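Local coordinates for protein putative PLP-dependent aminotransferase (Bacillus cereus ATCC 10987, PDB 3JU7) that probably transfers amino groups as a pyridoxal-phosphate-dependent aminotransferase of the DegT/DnrJ/EryC1 family, at residues Ala137-Trp142 with Leu317-Ser322; Gly277-Lys282 with Ala344-Ser349; Ala69-Lys74 with Thr227-Asn232; Thr32-Ile37 with Arg211-Gly216. All blocks are in the same frame, centred on the assembly; numbering follows the deposited sequence.

Interactions 1 and 2 adjoin, and both involve the part of the chain that follows helix 301-309. Interaction 1 is buried and aromatic. Interaction 2 is partly buried and places a guanidinium against a loop. They are joined by bonds from Tyr318 to Ser349 and from Gln281 to Thr138. Interactions 3 and 4 form a second pair, their centres about 14 Å apart. Interaction 4 uses helix 206-215, and both segments of interaction 3 pack against it, with Phe231 N bonded to Met215 O. Interaction 3 is a sparse surface contact of aliphatic groups and an amide. Interaction 4 is partly buried and has a true hydrogen bond across it. Both touch the second subunit.

Interaction 1 of 4, residues Ala137-Trp142 with Leu317-Ser322; sequences ATFGSW and LYFSPS
The carbonyl oxygen of Thr138, next to the Phe139 that meets Tyr318 and Phe319, is gripped by two donors. Ser141 OG reaches Thr138 O at 2.5 Å, tilted 19° from the carbonyl plane. Gln281 NE2 is the second donor. This probably helps hold the turn from which Phe139 projects. No hydrogen bond crosses between the segments. The ring of Phe139 instead presents its edge to the backbone of 317-322. Phe139 CZ comes within 3.2 Å of Tyr318 O, and that oxygen lies near the ring plane. The peptide bond between Tyr318 and Phe319 is cis. Phe139 CE1 also meets Phe319 CE2 at 3.7 Å. The two rings are nearly parallel, with planes at 17°. They are slid apart, with centroids separated by 5.8 Å, so they barely overlap. Thr138 CG2 sits 3.4 Å above the plane of Phe139, near its rim. Phe86 makes an edge-to-face pair with Phe319, while Tyr318 turns its hydroxyl to Arg316. The contact joins two loops inside the protein. It is apolar apart from a ring edge facing a carbonyl oxygen, an approach the slightly positive C-H edge probably makes favourable.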
loop_
_atom_site.group_PDB
_atom_site.type_symbol
_atom_site.label_atom_id
_atom_site.label_comp_id
_atom_site.label_asym_id
_atom_site.label_seq_id
_atom_site.Cartn_x
_atom_site.Cartn_y
_atom_site.Cartn_z
ATOM N N ALA A 137 4.234 18.394 10.204
ATOM C CA ALA A 137 3.763 19.761 10.002
ATOM C C ALA A 137 2.323 19.824 10.541
ATOM O O ALA A 137 1.329 19.864 9.793
ATOM C CB ALA A 137 3.845 20.144 8.535
ATOM N N THR A 138 2.249 19.842 11.864
ATOM C CA THR A 138 1.009 19.662 12.616
ATOM C C THR A 138 -0.179 20.408 12.043
ATOM O O THR A 138 -0.119 21.629 11.826
ATOM C CB THR A 138 1.220 20.110 14.094
ATOM O OG1 THR A 138 2.374 19.447 14.593
ATOM C CG2 THR A 138 0.004 19.828 14.971
ATOM N N PHE A 139 -1.231 19.628 11.796
ATOM C CA PHE A 139 -2.549 20.104 11.342
ATOM C C PHE A 139 -2.510 20.889 10.020
ATOM O O PHE A 139 -3.275 21.828 9.814
ATOM C CB PHE A 139 -3.251 20.880 12.451
ATOM C CG PHE A 139 -3.373 20.118 13.797
ATOM C CD1 PHE A 139 -3.695 18.787 13.849
ATOM C CD2 PHE A 139 -3.245 20.796 14.995
ATOM C CE1 PHE A 139 -3.850 18.127 15.061
ATOM C CE2 PHE A 139 -3.404 20.155 16.196
ATOM C CZ PHE A 139 -3.705 18.812 16.231
ATOM N N GLY A 140 -1.623 20.483 9.118
ATOM C CA GLY A 140 -1.586 21.047 7.749
ATOM C C GLY A 140 -1.103 22.482 7.754
ATOM O O GLY A 140 -1.575 23.318 7.022
ATOM N N SER A 141 -0.120 22.771 8.582
ATOM C CA SER A 141 0.274 24.137 8.818
ATOM C C SER A 141 1.658 24.381 8.282
ATOM O O SER A 141 2.357 23.455 7.822
ATOM C CB SER A 141 0.216 24.431 10.321
ATOM O OG SER A 141 1.165 23.658 11.009
ATOM N N TRP A 142 2.060 25.635 8.362
ATOM C CA TRP A 142 3.307 26.053 7.792
ATOM C C TRP A 142 4.434 25.968 8.800
ATOM O O TRP A 142 4.816 26.959 9.406
ATOM C CB TRP A 142 3.148 27.459 7.276
ATOM C CG TRP A 142 4.178 27.877 6.353
ATOM C CD1 TRP A 142 5.321 28.555 6.652
ATOM C CD2 TRP A 142 4.148 27.721 4.933
ATOM N NE1 TRP A 142 6.007 28.823 5.503
ATOM C CE2 TRP A 142 5.322 28.318 4.431
ATOM C CE3 TRP A 142 3.238 27.138 4.037
ATOM C CZ2 TRP A 142 5.635 28.326 3.072
ATOM C CZ3 TRP A 142 3.540 27.139 2.691
ATOM C CH2 TRP A 142 4.741 27.730 2.211
ATOM N N LEU A 317 -10.469 14.138 19.451
ATOM C CA LEU A 317 -9.299 14.595 20.186
ATOM C C LEU A 317 -8.008 14.116 19.498
ATOM O O LEU A 317 -7.395 13.143 19.933
ATOM C CB LEU A 317 -9.350 14.022 21.610
ATOM C CG LEU A 317 -10.581 14.311 22.469
ATOM C CD1 LEU A 317 -10.526 13.453 23.708
ATOM C CD2 LEU A 317 -10.696 15.813 22.810
ATOM N N TYR A 318 -7.632 14.777 18.405
ATOM C CA TYR A 318 -6.355 14.563 17.750
ATOM C C TYR A 318 -5.276 15.506 18.360
ATOM O O TYR A 318 -5.282 16.701 18.066
ATOM C CB TYR A 318 -6.522 14.818 16.233
ATOM C CG TYR A 318 -7.368 13.745 15.589
ATOM C CD1 TYR A 318 -6.919 12.418 15.549
ATOM C CD2 TYR A 318 -8.630 14.028 15.057
ATOM C CE1 TYR A 318 -7.693 11.407 14.981
ATOM C CE2 TYR A 318 -9.415 13.018 14.479
ATOM C CZ TYR A 318 -8.944 11.712 14.462
ATOM O OH TYR A 318 -9.697 10.703 13.915
ATOM N N PHE A 319 -4.320 15.034 19.164
ATOM C CA PHE A 319 -3.993 13.661 19.455
ATOM C C PHE A 319 -3.995 13.443 20.950
ATOM O O PHE A 319 -3.068 13.825 21.666
ATOM C CB PHE A 319 -2.623 13.369 18.878
ATOM C CG PHE A 319 -2.568 13.599 17.431
ATOM C CD1 PHE A 319 -3.177 12.702 16.559
ATOM C CD2 PHE A 319 -1.998 14.746 16.928
ATOM C CE1 PHE A 319 -3.189 12.929 15.200
ATOM C CE2 PHE A 319 -2.008 14.979 15.573
ATOM C CZ PHE A 319 -2.612 14.076 14.711
ATOM N N SER A 320 -5.045 12.817 21.429
ATOM C CA SER A 320 -5.147 12.517 22.840
ATOM C C SER A 320 -5.945 11.237 22.937
ATOM O O SER A 320 -7.135 11.277 22.662
ATOM C CB SER A 320 -5.867 13.662 23.549
ATOM O OG SER A 320 -6.143 13.324 24.879
ATOM N N PRO A 321 -5.297 10.103 23.297
ATOM C CA PRO A 321 -3.885 9.973 23.658
ATOM C C PRO A 321 -2.925 10.325 22.543
ATOM O O PRO A 321 -3.194 10.039 21.371
ATOM C CB PRO A 321 -3.749 8.479 23.965
ATOM C CG PRO A 321 -4.849 7.827 23.142
ATOM C CD PRO A 321 -5.971 8.788 23.362
ATOM N N SER A 322 -1.808 10.944 22.914
ATOM C CA SER A 322 -0.718 11.109 21.984
ATOM C C SER A 322 -0.048 9.756 21.791
ATOM O O SER A 322 -0.307 8.818 22.573
ATOM C CB SER A 322 0.292 12.123 22.508
ATOM O OG SER A 322 0.135 13.347 21.835
#

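Interaction 2 of 4, residues Gly277-Lys282 with Ala344-Ser349; sequences GWQLQK and AKRIVS
The junction between helix 338-346 and strand 347-350 meets the loop 277-282 through Arg346, which reaches Gly277 and Gln279. Arg346 directs its side chain at the loop, and its chain bends at the third torsion (chi3 62°). That bend helps lay the guanidinium beside the loop. Arg346 NH2 lies 3.3 Å from Gly277 O, and this oxygen is at the edge of the guanidinium, near its plane. Gln279 comes in from another direction. Its CG is 4.0 Å from Arg346 NH2, and both Gln279 CD and OE1 are only slightly farther. The amide and guanidinium planes are turned 66° apart, so the groups do not stack. Gln279 CG sits between its backbone N and carbonyl carbon (chi1 70°), which turns the chain so that its end comes nearer Arg346. The loop thus passes along the NH2 end of the guanidinium. At the other nitrogens, NE is held by the backbone oxygen of Cys295, and Glu297 adds only a long, weak ion pair at NH1. The indole of Trp278 provides a looser apolar approach, with Trp278 CZ3 4.8 Å from Val348 CG2. Strand 291-294, the antiparallel partner of 347-350, ties both segments together, since Leu294 bonds to the backbone of Gln279 and Ile293 to that of Val348. Trp278 and Val348 both rest on Val304, so helix 301-309 backs the contact.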
loop_
_atom_site.group_PDB
_atom_site.type_symbol
_atom_site.label_atom_id
_atom_site.label_comp_id
_atom_site.label_asym_id
_atom_site.label_seq_id
_atom_site.Cartn_x
_atom_site.Cartn_y
_atom_site.Cartn_z
ATOM N N GLY A 277 -10.333 31.808 27.097
ATOM C CA GLY A 277 -9.145 30.965 27.160
ATOM C C GLY A 277 -9.008 29.904 26.092
ATOM O O GLY A 277 -8.120 29.050 26.179
ATOM N N TRP A 278 -9.874 29.932 25.086
ATOM C CA TRP A 278 -9.747 29.000 23.970
ATOM C C TRP A 278 -8.675 29.540 23.050
ATOM O O TRP A 278 -8.616 30.743 22.833
ATOM C CB TRP A 278 -11.053 28.865 23.206
ATOM C CG TRP A 278 -12.144 28.230 23.981
ATOM C CD1 TRP A 278 -12.895 28.807 24.931
ATOM C CD2 TRP A 278 -12.599 26.880 23.872
ATOM N NE1 TRP A 278 -13.797 27.909 25.440
ATOM C CE2 TRP A 278 -13.641 26.717 24.802
ATOM C CE3 TRP A 278 -12.222 25.792 23.084
ATOM C CZ2 TRP A 278 -14.317 25.517 24.966
ATOM C CZ3 TRP A 278 -12.891 24.591 23.251
ATOM C CH2 TRP A 278 -13.936 24.467 24.178
ATOM N N GLN A 279 -7.822 28.675 22.504
ATOM C CA GLN A 279 -6.787 29.164 21.587
ATOM C C GLN A 279 -6.448 28.271 20.418
ATOM O O GLN A 279 -6.466 27.030 20.504
ATOM C CB GLN A 279 -5.502 29.557 22.339
ATOM C CG GLN A 279 -4.737 28.445 22.920
ATOM C CD GLN A 279 -3.497 28.940 23.667
ATOM O OE1 GLN A 279 -3.577 29.808 24.577
ATOM N NE2 GLN A 279 -2.331 28.375 23.297
ATOM N N LEU A 280 -6.099 28.958 19.335
ATOM C CA LEU A 280 -5.794 28.361 18.059
ATOM C C LEU A 280 -4.290 28.182 17.916
ATOM O O LEU A 280 -3.509 28.713 18.717
ATOM C CB LEU A 280 -6.346 29.248 16.936
ATOM C CG LEU A 280 -7.858 29.500 17.026
ATOM C CD1 LEU A 280 -8.248 30.707 16.194
ATOM C CD2 LEU A 280 -8.649 28.259 16.615
ATOM N N GLN A 281 -3.888 27.423 16.901
ATOM C CA GLN A 281 -2.464 27.166 16.640
ATOM C C GLN A 281 -1.732 28.448 16.227
ATOM O O GLN A 281 -2.257 29.243 15.463
ATOM C CB GLN A 281 -2.343 26.107 15.547
ATOM C CG GLN A 281 -0.933 25.622 15.208
ATOM C CD GLN A 281 -0.988 24.469 14.187
ATOM O OE1 GLN A 281 -1.966 24.347 13.456
ATOM N NE2 GLN A 281 0.043 23.637 14.144
ATOM N N LYS A 282 -0.523 28.651 16.723
ATOM C CA LYS A 282 0.271 29.784 16.285
ATOM C C LYS A 282 0.984 29.364 15.000
ATOM O O LYS A 282 1.986 28.634 15.037
ATOM C CB LYS A 282 1.256 30.217 17.364
ATOM N N ALA A 344 -2.184 17.678 24.956
ATOM C CA ALA A 344 -3.049 16.513 24.792
ATOM C C ALA A 344 -4.187 16.551 25.818
ATOM O O ALA A 344 -5.178 15.870 25.627
ATOM C CB ALA A 344 -2.244 15.209 24.906
ATOM N N LYS A 345 -4.062 17.340 26.887
ATOM C CA LYS A 345 -5.202 17.536 27.823
ATOM C C LYS A 345 -6.167 18.620 27.366
ATOM O O LYS A 345 -7.289 18.689 27.849
ATOM C CB LYS A 345 -4.715 17.913 29.226
ATOM C CG LYS A 345 -3.947 16.827 29.932
ATOM N N ARG A 346 -5.728 19.477 26.446
ATOM C CA ARG A 346 -6.476 20.650 26.024
ATOM C C ARG A 346 -6.974 20.604 24.582
ATOM O O ARG A 346 -7.932 21.291 24.248
ATOM C CB ARG A 346 -5.613 21.916 26.210
ATOM C CG ARG A 346 -5.299 22.262 27.670
ATOM C CD ARG A 346 -4.553 23.570 27.768
ATOM N NE ARG A 346 -5.335 24.680 27.252
ATOM C CZ ARG A 346 -4.864 25.868 26.867
ATOM N NH1 ARG A 346 -3.574 26.165 26.925
ATOM N NH2 ARG A 346 -5.709 26.795 26.424
ATOM N N ILE A 347 -6.317 19.830 23.720
ATOM C CA ILE A 347 -6.677 19.805 22.305
ATOM C C ILE A 347 -8.081 19.212 22.061
ATOM O O ILE A 347 -8.471 18.215 22.672
ATOM C CB ILE A 347 -5.580 19.102 21.452
ATOM C CG1 ILE A 347 -5.758 19.400 19.949
ATOM C CG2 ILE A 347 -5.501 17.580 21.769
ATOM C CD1 ILE A 347 -5.493 20.818 19.553
ATOM N N VAL A 348 -8.812 19.867 21.154
ATOM C CA VAL A 348 -10.123 19.440 20.656
ATOM C C VAL A 348 -10.114 19.589 19.141
ATOM O O VAL A 348 -9.504 20.535 18.627
ATOM C CB VAL A 348 -11.274 20.292 21.272
ATOM C CG1 VAL A 348 -12.612 20.016 20.549
ATOM C CG2 VAL A 348 -11.388 20.018 22.784
ATOM N N SER A 349 -10.756 18.641 18.438
ATOM C CA SER A 349 -10.862 18.640 16.984
ATOM C C SER A 349 -12.316 18.890 16.605
ATOM O O SER A 349 -13.172 18.039 16.839
ATOM C CB SER A 349 -10.394 17.294 16.395
ATOM O OG SER A 349 -9.045 16.998 16.741
#

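Interaction 3 of 4, residues Ala69-Lys74 with Thr227-Asn232; sequences AIQLKK and TMMGFN
The last turns of helix 62-73 approach the irregular chain 227-232 closest at Gln71 and Met229, whose CA atoms are 8.0 Å apart. Gln71 and Met229, the latter modelled as selenomethionine, direct their side chains at each other and cross at about a right angle. Gln71 NE2 lies 3.7 Å from Met229 CG, and Gln71 CG is 3.8 Å from the same carbon. Both chains leave with CG anti to the backbone N, then bend at the second torsion (chi2 60° in Gln71, 55° in Met229). The bends bring the amide across the Met229 methylene. Lys74 NZ gives Gln71 OE1 a weak bond of 3.3 Å and also donates to Cys98 O. A second, looser touch joins Leu72 CD1 to the terminal CE of selenomethionine Met228, at 4.4 Å. Met215 of helix 206-215 packs against both of these residues. Trp97 of the second subunit packs against Gln71 and Met229. Farther along the segment, Asn232 ND2 bonds to the pyridoxal-phosphate-bearing lysine of that subunit. Between the two segments there is no hydrogen bond, so this contact at the dimer interface rests on van der Waals packing of aliphatic carbons and one amide.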
loop_
_atom_site.group_PDB
_atom_site.type_symbol
_atom_site.label_atom_id
_atom_site.label_comp_id
_atom_site.label_asym_id
_atom_site.label_seq_id
_atom_site.Cartn_x
_atom_site.Cartn_y
_atom_site.Cartn_z
ATOM N N ALA A 69 10.312 6.418 2.127
ATOM C CA ALA A 69 11.205 7.560 2.351
ATOM C C ALA A 69 12.193 7.317 3.513
ATOM O O ALA A 69 13.384 7.522 3.358
ATOM C CB ALA A 69 10.408 8.858 2.546
ATOM N N ILE A 70 11.706 6.860 4.642
ATOM C CA ILE A 70 12.570 6.553 5.796
ATOM C C ILE A 70 13.569 5.439 5.467
ATOM O O ILE A 70 14.754 5.571 5.748
ATOM C CB ILE A 70 11.714 6.155 7.024
ATOM C CG1 ILE A 70 10.999 7.394 7.578
ATOM C CG2 ILE A 70 12.550 5.440 8.128
ATOM C CD1 ILE A 70 9.731 7.087 8.312
ATOM N N GLN A 71 13.072 4.353 4.861
ATOM C CA GLN A 71 13.924 3.235 4.422
ATOM C C GLN A 71 15.036 3.740 3.487
ATOM O O GLN A 71 16.175 3.409 3.699
ATOM C CB GLN A 71 13.092 2.143 3.725
ATOM C CG GLN A 71 13.927 0.968 3.232
ATOM C CD GLN A 71 14.673 0.252 4.356
ATOM O OE1 GLN A 71 14.176 0.140 5.470
ATOM N NE2 GLN A 71 15.876 -0.217 4.059
ATOM N N LEU A 72 14.722 4.556 2.480
ATOM C CA LEU A 72 15.771 5.110 1.595
ATOM C C LEU A 72 16.774 6.015 2.314
ATOM O O LEU A 72 17.969 5.942 2.099
ATOM C CB LEU A 72 15.144 5.927 0.442
ATOM C CG LEU A 72 16.114 6.661 -0.480
ATOM C CD1 LEU A 72 16.941 5.635 -1.244
ATOM C CD2 LEU A 72 15.366 7.613 -1.409
ATOM N N LYS A 73 16.264 6.897 3.161
ATOM C CA LYS A 73 17.042 8.009 3.668
ATOM C C LYS A 73 17.683 7.736 5.031
ATOM O O LYS A 73 18.585 8.442 5.420
ATOM C CB LYS A 73 16.128 9.228 3.749
ATOM C CG LYS A 73 15.868 9.837 2.373
ATOM C CD LYS A 73 15.153 11.152 2.396
ATOM C CE LYS A 73 15.891 12.275 3.144
ATOM N NZ LYS A 73 16.923 12.987 2.381
ATOM N N LYS A 74 17.238 6.734 5.765
ATOM C CA LYS A 74 17.807 6.524 7.079
ATOM C C LYS A 74 19.326 6.234 7.052
ATOM O O LYS A 74 19.841 5.545 6.188
ATOM C CB LYS A 74 17.073 5.409 7.833
ATOM C CG LYS A 74 17.211 4.056 7.176
ATOM C CD LYS A 74 16.402 2.922 7.827
ATOM C CE LYS A 74 16.877 1.591 7.260
ATOM N NZ LYS A 74 16.329 0.475 7.997
ATOM N N THR A 227 17.240 -4.837 -7.142
ATOM C CA THR A 227 18.595 -4.419 -6.739
ATOM C C THR A 227 18.661 -3.586 -5.469
ATOM O O THR A 227 19.751 -3.193 -5.077
ATOM C CB THR A 227 19.241 -3.591 -7.826
ATOM O OG1 THR A 227 18.574 -2.334 -7.883
ATOM C CG2 THR A 227 19.153 -4.311 -9.159
HETATM N N MSE A 228 17.505 -3.324 -4.859
HETATM C CA MSE A 228 17.416 -2.585 -3.611
HETATM C C MSE A 228 16.124 -2.941 -2.846
HETATM O O MSE A 228 15.171 -3.483 -3.406
HETATM C CB MSE A 228 17.399 -1.081 -3.898
HETATM C CG MSE A 228 16.237 -0.632 -4.799
HETATM SE SE MSE A 228 16.288 1.289 -5.244
HETATM C CE MSE A 228 16.883 1.976 -3.598
HETATM N N MSE A 229 16.089 -2.584 -1.582
HETATM C CA MSE A 229 14.911 -2.769 -0.749
HETATM C C MSE A 229 13.717 -2.096 -1.417
HETATM O O MSE A 229 13.843 -1.059 -2.057
HETATM C CB MSE A 229 15.152 -2.153 0.631
HETATM C CG MSE A 229 14.104 -2.446 1.658
HETATM SE SE MSE A 229 13.900 -4.342 1.782
HETATM C CE MSE A 229 12.598 -4.314 3.270
ATOM N N GLY A 230 12.561 -2.727 -1.314
ATOM C CA GLY A 230 11.374 -2.237 -1.969
ATOM C C GLY A 230 10.145 -3.046 -1.651
ATOM O O GLY A 230 10.163 -4.016 -0.859
ATOM N N PHE A 231 9.064 -2.630 -2.275
ATOM C CA PHE A 231 7.786 -3.290 -2.077
ATOM C C PHE A 231 6.832 -2.781 -3.147
ATOM O O PHE A 231 7.283 -2.321 -4.211
ATOM C CB PHE A 231 7.292 -3.123 -0.610
ATOM C CG PHE A 231 7.188 -1.697 -0.114
ATOM C CD1 PHE A 231 7.230 -0.599 -0.958
ATOM C CD2 PHE A 231 6.912 -1.463 1.214
ATOM C CE1 PHE A 231 7.079 0.698 -0.468
ATOM C CE2 PHE A 231 6.756 -0.151 1.699
ATOM C CZ PHE A 231 6.844 0.927 0.849
ATOM N N ASN A 232 5.534 -2.866 -2.910
ATOM C CA ASN A 232 4.549 -2.276 -3.837
ATOM C C ASN A 232 3.818 -1.161 -3.158
ATOM O O ASN A 232 3.057 -1.428 -2.202
ATOM C CB ASN A 232 3.486 -3.291 -4.238
ATOM C CG ASN A 232 2.553 -2.786 -5.348
ATOM O OD1 ASN A 232 2.648 -1.628 -5.804
ATOM N ND2 ASN A 232 1.672 -3.700 -5.839
#

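Interaction 4 of 4, residues Thr32-Ile37 with Arg211-Gly216; sequences TNYGPI and RIKRMG. With ACT (acetate ion), chain F.
One hydrogen bond crosses the contact, from Tyr34 OH to Lys213 O at 2.6 Å. The hydroxyl lies in the carbonyl plane, on a lone pair, with a C=O...O angle of 116°. The oxygen belongs to the last turn of helix 206-215, and it lies near the plane of the Tyr34 ring, at its edge. Gly216, just after the helix, has its carbonyl carbon 4.1 Å from Tyr34 OH. Van der Waals contact comes from the Lys213 side chain, which crosses the tyrosine at a slant. Lys213 CG is 3.9 Å from Tyr34 CE1. Tyr34 has positive phi, as does Asn33. Its CG stands anti to the carbonyl carbon, which carries the ring toward helix 206-215. Gly35 then takes the N-cap position of helix 36-48. The tyrosine thus links the turn ahead of that helix to the end of helix 206-215, passing Thr57 of strand 55-59. Lys213 NZ also comes near the ring, 3.7 Å from Tyr34 CD1. Its polar partners are elsewhere: it forms a salt bridge with Glu42 and a hydrogen bond with Thr57 OG1. A further polar group gathers at Asn33. Asn33 ND2 donates to acetate O at 2.9 Å, nearly straight at 169°, and Lys234 also bonds to this probable crystallisation ion. Asn33 OD1 bonds to Lys234 and to His188 of the second subunit.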
loop_
_atom_site.group_PDB
_atom_site.type_symbol
_atom_site.label_atom_id
_atom_site.label_comp_id
_atom_site.label_asym_id
_atom_site.label_seq_id
_atom_site.Cartn_x
_atom_site.Cartn_y
_atom_site.Cartn_z
ATOM N N THR A 32 -2.029 0.639 -14.286
ATOM C CA THR A 32 -1.198 0.946 -13.131
ATOM C C THR A 32 0.293 0.967 -13.506
ATOM O O THR A 32 0.633 1.021 -14.691
ATOM C CB THR A 32 -1.460 -0.090 -11.974
ATOM O OG1 THR A 32 -0.713 0.291 -10.789
ATOM C CG2 THR A 32 -1.138 -1.510 -12.467
ATOM N N ASN A 33 1.167 0.969 -12.502
ATOM C CA ASN A 33 2.621 0.958 -12.702
ATOM C C ASN A 33 3.138 2.198 -13.460
ATOM O O ASN A 33 3.712 2.093 -14.550
ATOM C CB ASN A 33 3.068 -0.370 -13.366
ATOM C CG ASN A 33 2.894 -1.589 -12.422
ATOM O OD1 ASN A 33 1.979 -1.631 -11.579
ATOM N ND2 ASN A 33 3.779 -2.576 -12.564
ATOM N N TYR A 34 2.888 3.372 -12.881
ATOM C CA TYR A 34 3.371 4.634 -13.428
ATOM C C TYR A 34 2.876 4.863 -14.864
ATOM O O TYR A 34 3.630 5.244 -15.760
ATOM C CB TYR A 34 4.882 4.680 -13.334
ATOM C CG TYR A 34 5.419 4.382 -11.926
ATOM C CD1 TYR A 34 5.095 5.188 -10.850
ATOM C CD2 TYR A 34 6.275 3.333 -11.686
ATOM C CE1 TYR A 34 5.607 4.964 -9.571
ATOM C CE2 TYR A 34 6.777 3.086 -10.384
ATOM C CZ TYR A 34 6.442 3.914 -9.341
ATOM O OH TYR A 34 6.927 3.692 -8.047
ATOM N N GLY A 35 1.580 4.643 -15.064
ATOM C CA GLY A 35 0.948 4.877 -16.338
ATOM C C GLY A 35 0.840 6.343 -16.738
ATOM O O GLY A 35 1.209 7.249 -15.996
ATOM N N PRO A 36 0.344 6.588 -17.942
ATOM C CA PRO A 36 0.362 7.954 -18.477
ATOM C C PRO A 36 -0.487 8.953 -17.680
ATOM O O PRO A 36 -0.175 10.120 -17.681
ATOM C CB PRO A 36 -0.225 7.805 -19.897
ATOM C CG PRO A 36 -0.489 6.400 -20.101
ATOM C CD PRO A 36 -0.196 5.602 -18.881
ATOM N N ILE A 37 -1.562 8.496 -17.041
ATOM C CA ILE A 37 -2.453 9.375 -16.267
ATOM C C ILE A 37 -1.736 9.721 -14.980
ATOM O O ILE A 37 -1.703 10.887 -14.569
ATOM C CB ILE A 37 -3.847 8.712 -16.056
ATOM C CG1 ILE A 37 -4.567 8.669 -17.404
ATOM C CG2 ILE A 37 -4.723 9.451 -15.008
ATOM C CD1 ILE A 37 -5.508 7.566 -17.469
ATOM N N ARG A 211 14.654 7.002 -7.335
ATOM C CA ARG A 211 14.911 5.802 -6.567
ATOM C C ARG A 211 13.660 5.351 -5.826
ATOM O O ARG A 211 13.347 4.165 -5.819
ATOM C CB ARG A 211 16.083 6.041 -5.607
ATOM C CG ARG A 211 16.610 4.809 -5.031
ATOM C CD ARG A 211 18.051 4.960 -4.627
ATOM N NE ARG A 211 18.890 4.958 -5.801
ATOM C CZ ARG A 211 20.129 5.427 -5.831
ATOM N NH1 ARG A 211 20.694 5.929 -4.730
ATOM N NH2 ARG A 211 20.816 5.373 -6.972
ATOM N N ILE A 212 12.931 6.283 -5.214
ATOM C CA ILE A 212 11.705 5.910 -4.495
ATOM C C ILE A 212 10.766 5.227 -5.488
ATOM O O ILE A 212 10.065 4.280 -5.136
ATOM C CB ILE A 212 10.951 7.135 -3.884
ATOM C CG1 ILE A 212 11.606 7.588 -2.590
ATOM C CG2 ILE A 212 9.448 6.765 -3.627
ATOM C CD1 ILE A 212 11.120 6.932 -1.339
ATOM N N LYS A 213 10.743 5.726 -6.726
ATOM C CA LYS A 213 9.895 5.124 -7.739
ATOM C C LYS A 213 10.213 3.645 -7.897
ATOM O O LYS A 213 9.320 2.803 -7.940
ATOM C CB LYS A 213 10.003 5.874 -9.089
ATOM C CG LYS A 213 8.956 6.988 -9.185
ATOM C CD LYS A 213 9.239 8.043 -10.259
ATOM C CE LYS A 213 7.981 8.738 -10.830
ATOM N NZ LYS A 213 6.670 8.416 -10.156
ATOM N N ARG A 214 11.501 3.331 -7.959
ATOM C CA ARG A 214 11.901 1.960 -8.114
ATOM C C ARG A 214 11.544 1.161 -6.871
ATOM O O ARG A 214 11.073 0.040 -7.008
ATOM C CB ARG A 214 13.395 1.860 -8.341
ATOM C CG ARG A 214 13.873 2.357 -9.718
ATOM C CD ARG A 214 15.355 1.977 -9.829
ATOM N NE ARG A 214 15.971 2.549 -11.004
ATOM C CZ ARG A 214 17.126 2.162 -11.523
ATOM N NH1 ARG A 214 17.824 1.178 -10.982
ATOM N NH2 ARG A 214 17.561 2.743 -12.628
HETATM N N MSE A 215 11.783 1.735 -5.688
HETATM C CA MSE A 215 11.440 1.051 -4.433
HETATM C C MSE A 215 9.961 0.634 -4.356
HETATM O O MSE A 215 9.641 -0.447 -3.915
HETATM C CB MSE A 215 11.799 1.920 -3.225
HETATM C CG MSE A 215 13.274 2.017 -3.025
HETATM SE SE MSE A 215 13.748 3.192 -1.569
HETATM C CE MSE A 215 12.663 2.316 -0.108
ATOM N N GLY A 216 9.076 1.505 -4.823
ATOM C CA GLY A 216 7.661 1.201 -4.844
ATOM C C GLY A 216 7.231 0.216 -5.921
ATOM O O GLY A 216 6.053 -0.107 -6.000
HETATM C C ACT F . 3.018 -5.532 -9.791
HETATM O O ACT F . 3.602 -4.699 -10.564
HETATM O OXT ACT F . 2.511 -5.077 -8.739
HETATM C CH3 ACT F . 2.887 -6.990 -10.114
#